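Local coordinates for protein 4-hydroxy-tetrahydrodipicolinate synthase (PDB 2YXG) that probably condenses pyruvate with L-aspartate beta-semialdehyde to 4-hydroxy-tetrahydrodipicolinate, a step on the diaminopimelate route to lysine, at residues I31-S36 with I207-F212; P191-G196 with E214-A219. One frame throughout, in Å; residues are numbered along the deposited sequence.

From the N terminus, the chain passes strand 4-7 and helix 20-32 and reaches residues 31-36, the first half of interaction 1. Seven more strands of the barrel follow before 207-212 returns to complete that contact, closing a loop of 170 residues. Residues 191-196 lie within this loop. Their partner 214-219 comes after it, so interactions 1 and 2 cross along the chain. Interaction 2 closes a short loop of 17 residues holding strand 199-202. Helix 209-221 serves both: its start packs against the end of helix 20-32, and its later turns against helix 189-194. It thereby bridges its two neighbours on the barrel's outer surface.

Interaction 1. Residues I31-S36 with I207-F212; sequences IENGVS and IVPKEF
Asn-33 and Val-35, just past the end of helix 20-32, pack against Pro-209 and Lys-210 in the first turn of helix 209-221. Asn-33 contributes most of the surface on its side and comes nearest in the backbone too, its CA lying 5.0 Å from CA of Lys-210. Its CB touches the proline ring at two corners, 3.7 Å from Pro-209 CB and 3.8 Å from Pro-209 CG, and lies 4.2 Å from Lys-210 CB. One bond farther out, Asn-33 CG is still 4.2 Å from Pro-209 CG. Because CG stands opposite the carbonyl carbon (chi1 -74°), the amide is carried past the ring, and its end lies against the CB, CG and CD carbons of Lys-210. The two side chains run at about a right angle there. Lys-210 is extended throughout, and its CG lies anti to the backbone N (chi1 -177°). The carbon chain therefore meets the amide, while the ammonium end leads away from residues 31-36. On the buried side, Val-35 CG1 approaches Pro-209 CB at 4.1 Å, so the ring carbon has both Asn-33 and Val-35 against it. Phe-29 and Leu-30 of helix 20-32 extend this apolar packing on the proline. No hydrogen bond joins the two segments. Gly-34 N bonds to Ile-31 O at 3.0 Å as the first helix ends, and Phe-212 N to Val-208 O at 3.1 Å, the N-cap residue of the second helix supplying the acceptor. Pro-209, at the first helical position, lacks an N-H that the helix would not need there. Such packing belongs to the closure of a TIM barrel, where the helix after the first strand meets the helix after the eighth.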
loop_
_atom_site.group_PDB
_atom_site.type_symbol
_atom_site.label_atom_id
_atom_site.label_comp_id
_atom_site.label_asym_id
_atom_site.label_seq_id
_atom_site.Cartn_x
_atom_site.Cartn_y
_atom_site.Cartn_z
ATOM N N ILE A 31 -21.761 18.324 26.231
ATOM C CA ILE A 31 -21.330 18.763 27.580
ATOM C C ILE A 31 -22.143 18.051 28.663
ATOM O O ILE A 31 -21.538 17.561 29.606
ATOM C CB ILE A 31 -21.331 20.316 27.765
ATOM C CG1 ILE A 31 -20.409 20.998 26.723
ATOM C CG2 ILE A 31 -20.977 20.716 29.278
ATOM C CD1 ILE A 31 -20.381 22.554 26.794
ATOM N N GLU A 32 -23.469 17.979 28.495
ATOM C CA GLU A 32 -24.383 17.292 29.449
ATOM C C GLU A 32 -23.836 15.884 29.674
ATOM O O GLU A 32 -23.877 15.333 30.773
ATOM C CB GLU A 32 -25.859 17.135 28.908
ATOM C CG GLU A 32 -26.760 18.425 28.611
ATOM C CD GLU A 32 -28.035 18.190 27.631
ATOM O OE1 GLU A 32 -28.554 17.044 27.490
ATOM O OE2 GLU A 32 -28.524 19.180 26.989
ATOM N N ASN A 33 -23.323 15.294 28.597
ATOM C CA ASN A 33 -22.962 13.900 28.635
ATOM C C ASN A 33 -21.525 13.620 29.038
ATOM O O ASN A 33 -21.046 12.478 28.914
ATOM C CB ASN A 33 -23.413 13.212 27.346
ATOM C CG ASN A 33 -24.926 13.022 27.334
ATOM O OD1 ASN A 33 -25.694 13.777 26.695
ATOM N ND2 ASN A 33 -25.370 12.058 28.111
ATOM N N GLY A 34 -20.832 14.660 29.522
ATOM C CA GLY A 34 -19.565 14.419 30.202
ATOM C C GLY A 34 -18.306 14.452 29.368
ATOM O O GLY A 34 -17.245 14.111 29.882
ATOM N N VAL A 35 -18.393 14.928 28.126
ATOM C CA VAL A 35 -17.194 15.115 27.294
ATOM C C VAL A 35 -16.140 16.051 27.967
ATOM O O VAL A 35 -16.497 16.922 28.772
ATOM C CB VAL A 35 -17.525 15.556 25.803
ATOM C CG1 VAL A 35 -18.476 14.534 25.107
ATOM C CG2 VAL A 35 -18.070 16.984 25.698
ATOM N N SER A 36 -14.847 15.865 27.673
ATOM C CA SER A 36 -13.790 16.771 28.216
ATOM C C SER A 36 -13.640 18.100 27.469
ATOM O O SER A 36 -13.128 19.094 28.005
ATOM C CB SER A 36 -12.428 16.101 28.173
ATOM O OG SER A 36 -12.421 14.978 28.987
ATOM N N ILE A 207 -22.630 10.841 18.678
ATOM C CA ILE A 207 -23.822 9.993 18.608
ATOM C C ILE A 207 -24.065 9.396 20.008
ATOM O O ILE A 207 -25.190 9.399 20.529
ATOM C CB ILE A 207 -23.613 8.774 17.580
ATOM C CG1 ILE A 207 -23.431 9.241 16.145
ATOM C CG2 ILE A 207 -24.791 7.770 17.603
ATOM C CD1 ILE A 207 -24.459 10.333 15.802
ATOM N N VAL A 208 -22.994 8.854 20.590
ATOM C CA VAL A 208 -23.079 8.183 21.891
ATOM C C VAL A 208 -22.061 8.764 22.862
ATOM O O VAL A 208 -21.183 8.032 23.331
ATOM C CB VAL A 208 -22.907 6.648 21.760
ATOM C CG1 VAL A 208 -24.220 6.029 21.204
ATOM C CG2 VAL A 208 -21.745 6.314 20.871
ATOM N N PRO A 209 -22.174 10.090 23.158
ATOM C CA PRO A 209 -21.166 10.742 24.062
ATOM C C PRO A 209 -21.043 10.065 25.432
ATOM O O PRO A 209 -19.948 9.868 25.915
ATOM C CB PRO A 209 -21.690 12.185 24.234
ATOM C CG PRO A 209 -23.084 12.192 23.671
ATOM C CD PRO A 209 -23.224 11.031 22.718
ATOM N N LYS A 210 -22.158 9.671 26.036
ATOM C CA LYS A 210 -22.081 9.162 27.403
ATOM C C LYS A 210 -21.359 7.813 27.482
ATOM O O LYS A 210 -20.538 7.567 28.375
ATOM C CB LYS A 210 -23.473 9.108 28.047
ATOM C CG LYS A 210 -23.473 8.658 29.489
ATOM C CD LYS A 210 -24.884 8.850 30.115
ATOM C CE LYS A 210 -25.137 7.943 31.357
ATOM N NZ LYS A 210 -26.627 7.801 31.607
ATOM N N GLU A 211 -21.641 6.965 26.500
ATOM C CA GLU A 211 -21.037 5.657 26.408
ATOM C C GLU A 211 -19.536 5.721 26.117
ATOM O O GLU A 211 -18.723 5.047 26.774
ATOM C CB GLU A 211 -21.788 4.854 25.352
ATOM C CG GLU A 211 -23.283 4.618 25.677
ATOM C CD GLU A 211 -24.229 5.777 25.287
ATOM O OE1 GLU A 211 -23.810 6.940 25.001
ATOM O OE2 GLU A 211 -25.454 5.526 25.306
ATOM N N PHE A 212 -19.161 6.539 25.138
ATOM C CA PHE A 212 -17.753 6.726 24.844
ATOM C C PHE A 212 -16.947 7.304 26.018
ATOM O O PHE A 212 -15.928 6.769 26.342
ATOM C CB PHE A 212 -17.554 7.564 23.569
ATOM C CG PHE A 212 -16.540 6.963 22.631
ATOM C CD1 PHE A 212 -16.699 5.638 22.186
ATOM C CD2 PHE A 212 -15.412 7.678 22.241
ATOM C CE1 PHE A 212 -15.760 5.036 21.357
ATOM C CE2 PHE A 212 -14.451 7.072 21.396
ATOM C CZ PHE A 212 -14.643 5.755 20.961
#

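Interaction 2. Residues P191-G196 with E214-A219; sequences PIIALG and EMVNYA
Consecutive outer helices of the TIM barrel, 189-194 and 209-221, meet where Ile-193 reaches across to Val-216 and Ala-219. Both branches of the isoleucine are used. CG2, anti to the backbone N, packs on the backbone and side chain of Ala-219: it lies 3.5 Å from Ala-219 O and 3.8 Å from Ala-219 CB. The other branch is stretched out (chi2 168°), which brings CD1 up to helix 209-221, 3.8 Å from Ala-219 CB and 3.9 Å from Val-216 CG1. Val-216 and Ala-219 are three residues apart, and CD1 touches both across one turn. The Ile-193 and Val-216 side chains cross at about a right angle, and CG1 does the touching for the valine. The small Ala-219 side chain permits a close approach, its CA lying 6.4 Å from CA of Ile-193. Between the two helices in sequence runs strand 199-202, the eighth of the barrel, so the contact fastens the helix before this strand to the helix after it. All three touching residues are buried. The side-chain contacts are all between apolar groups, with CG2 also resting on the Ala-219 carbonyl, and no hydrogen bond runs from one segment to the other. Helix 189-194 finishes in a Schellman motif: Gly-196 adopts a positive phi (113°), and its N bonds to Ile-193 O at 2.8 Å. The same region borders the second subunit, where Pro-191 and Ala-194 pack on their own counterparts. Arg-228 and Tyr-232 of that second subunit hydrogen-bond to the carbonyl oxygens of Ala-194 and Leu-195, respectively.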
loop_
_atom_site.group_PDB
_atom_site.type_symbol
_atom_site.label_atom_id
_atom_site.label_comp_id
_atom_site.label_asym_id
_atom_site.label_seq_id
_atom_site.Cartn_x
_atom_site.Cartn_y
_atom_site.Cartn_z
ATOM N N PRO A 191 -7.143 0.153 22.360
ATOM C CA PRO A 191 -5.727 -0.226 22.334
ATOM C C PRO A 191 -4.706 0.949 22.432
ATOM O O PRO A 191 -3.651 0.814 23.084
ATOM C CB PRO A 191 -5.596 -0.992 21.022
ATOM C CG PRO A 191 -6.682 -0.545 20.181
ATOM C CD PRO A 191 -7.822 -0.201 21.105
ATOM N N ILE A 192 -5.025 2.102 21.862
ATOM C CA ILE A 192 -4.161 3.289 22.085
ATOM C C ILE A 192 -4.001 3.724 23.581
ATOM O O ILE A 192 -2.926 4.031 24.024
ATOM C CB ILE A 192 -4.548 4.471 21.115
ATOM C CG1 ILE A 192 -4.198 4.076 19.653
ATOM C CG2 ILE A 192 -3.887 5.812 21.562
ATOM C CD1 ILE A 192 -4.665 5.070 18.581
ATOM N N ILE A 193 -5.062 3.696 24.361
ATOM C CA ILE A 193 -4.986 3.985 25.815
ATOM C C ILE A 193 -4.185 2.945 26.609
ATOM O O ILE A 193 -3.403 3.297 27.512
ATOM C CB ILE A 193 -6.386 4.195 26.401
ATOM C CG1 ILE A 193 -7.061 5.433 25.768
ATOM C CG2 ILE A 193 -6.331 4.372 27.869
ATOM C CD1 ILE A 193 -8.587 5.510 26.104
ATOM N N ALA A 194 -4.356 1.674 26.233
ATOM C CA ALA A 194 -3.549 0.581 26.779
ATOM C C ALA A 194 -2.064 0.844 26.571
ATOM O O ALA A 194 -1.228 0.534 27.443
ATOM C CB ALA A 194 -3.959 -0.769 26.140
ATOM N N LEU A 195 -1.739 1.426 25.415
ATOM C CA LEU A 195 -0.368 1.719 25.085
ATOM C C LEU A 195 0.118 2.949 25.843
ATOM O O LEU A 195 1.316 3.206 25.835
ATOM C CB LEU A 195 -0.182 1.932 23.583
ATOM C CG LEU A 195 0.010 0.645 22.774
ATOM C CD1 LEU A 195 -0.109 0.916 21.231
ATOM C CD2 LEU A 195 1.351 -0.076 23.108
ATOM N N GLY A 196 -0.805 3.664 26.480
ATOM C CA GLY A 196 -0.536 4.889 27.267
ATOM C C GLY A 196 -1.114 6.199 26.704
ATOM O O GLY A 196 -0.753 7.299 27.164
ATOM N N GLU A 214 -17.596 6.986 29.103
ATOM C CA GLU A 214 -17.417 6.021 30.141
ATOM C C GLU A 214 -16.462 4.889 29.711
ATOM O O GLU A 214 -15.653 4.432 30.535
ATOM C CB GLU A 214 -18.756 5.607 30.752
ATOM C CG GLU A 214 -19.492 4.515 30.106
ATOM C CD GLU A 214 -20.668 3.998 31.043
ATOM O OE1 GLU A 214 -21.640 4.819 31.304
ATOM O OE2 GLU A 214 -20.576 2.794 31.511
ATOM N N MET A 215 -16.452 4.533 28.413
ATOM C CA MET A 215 -15.517 3.491 27.953
ATOM C C MET A 215 -14.080 3.998 28.149
ATOM O O MET A 215 -13.220 3.281 28.636
ATOM C CB MET A 215 -15.708 3.187 26.457
ATOM C CG MET A 215 -14.764 2.071 25.923
ATOM S SD MET A 215 -14.763 2.058 24.126
ATOM C CE MET A 215 -13.593 3.411 23.850
ATOM N N VAL A 216 -13.854 5.253 27.766
ATOM C CA VAL A 216 -12.577 5.905 27.905
ATOM C C VAL A 216 -12.105 6.039 29.359
ATOM O O VAL A 216 -10.985 5.716 29.671
ATOM C CB VAL A 216 -12.583 7.262 27.097
ATOM C CG1 VAL A 216 -11.328 8.069 27.331
ATOM C CG2 VAL A 216 -12.634 6.931 25.604
ATOM N N ASN A 217 -12.985 6.482 30.251
ATOM C CA ASN A 217 -12.666 6.519 31.694
ATOM C C ASN A 217 -12.304 5.138 32.225
ATOM O O ASN A 217 -11.373 5.022 33.034
ATOM C CB ASN A 217 -13.813 7.108 32.506
ATOM C CG ASN A 217 -13.910 8.622 32.369
ATOM O OD1 ASN A 217 -12.932 9.296 32.037
ATOM N ND2 ASN A 217 -15.091 9.161 32.629
ATOM N N TYR A 218 -13.003 4.083 31.773
ATOM C CA TYR A 218 -12.588 2.712 32.204
ATOM C C TYR A 218 -11.182 2.369 31.706
ATOM O O TYR A 218 -10.361 1.845 32.459
ATOM C CB TYR A 218 -13.542 1.604 31.718
ATOM C CG TYR A 218 -14.841 1.523 32.448
ATOM C CD1 TYR A 218 -14.885 1.542 33.848
ATOM C CD2 TYR A 218 -16.048 1.406 31.732
ATOM C CE1 TYR A 218 -16.110 1.479 34.521
ATOM C CE2 TYR A 218 -17.275 1.323 32.390
ATOM C CZ TYR A 218 -17.317 1.357 33.772
ATOM O OH TYR A 218 -18.572 1.255 34.418
ATOM N N ALA A 219 -10.931 2.625 30.418
ATOM C CA ALA A 219 -9.625 2.353 29.846
ATOM C C ALA A 219 -8.546 3.219 30.517
ATOM O O ALA A 219 -7.438 2.728 30.753
ATOM C CB ALA A 219 -9.634 2.548 28.310
#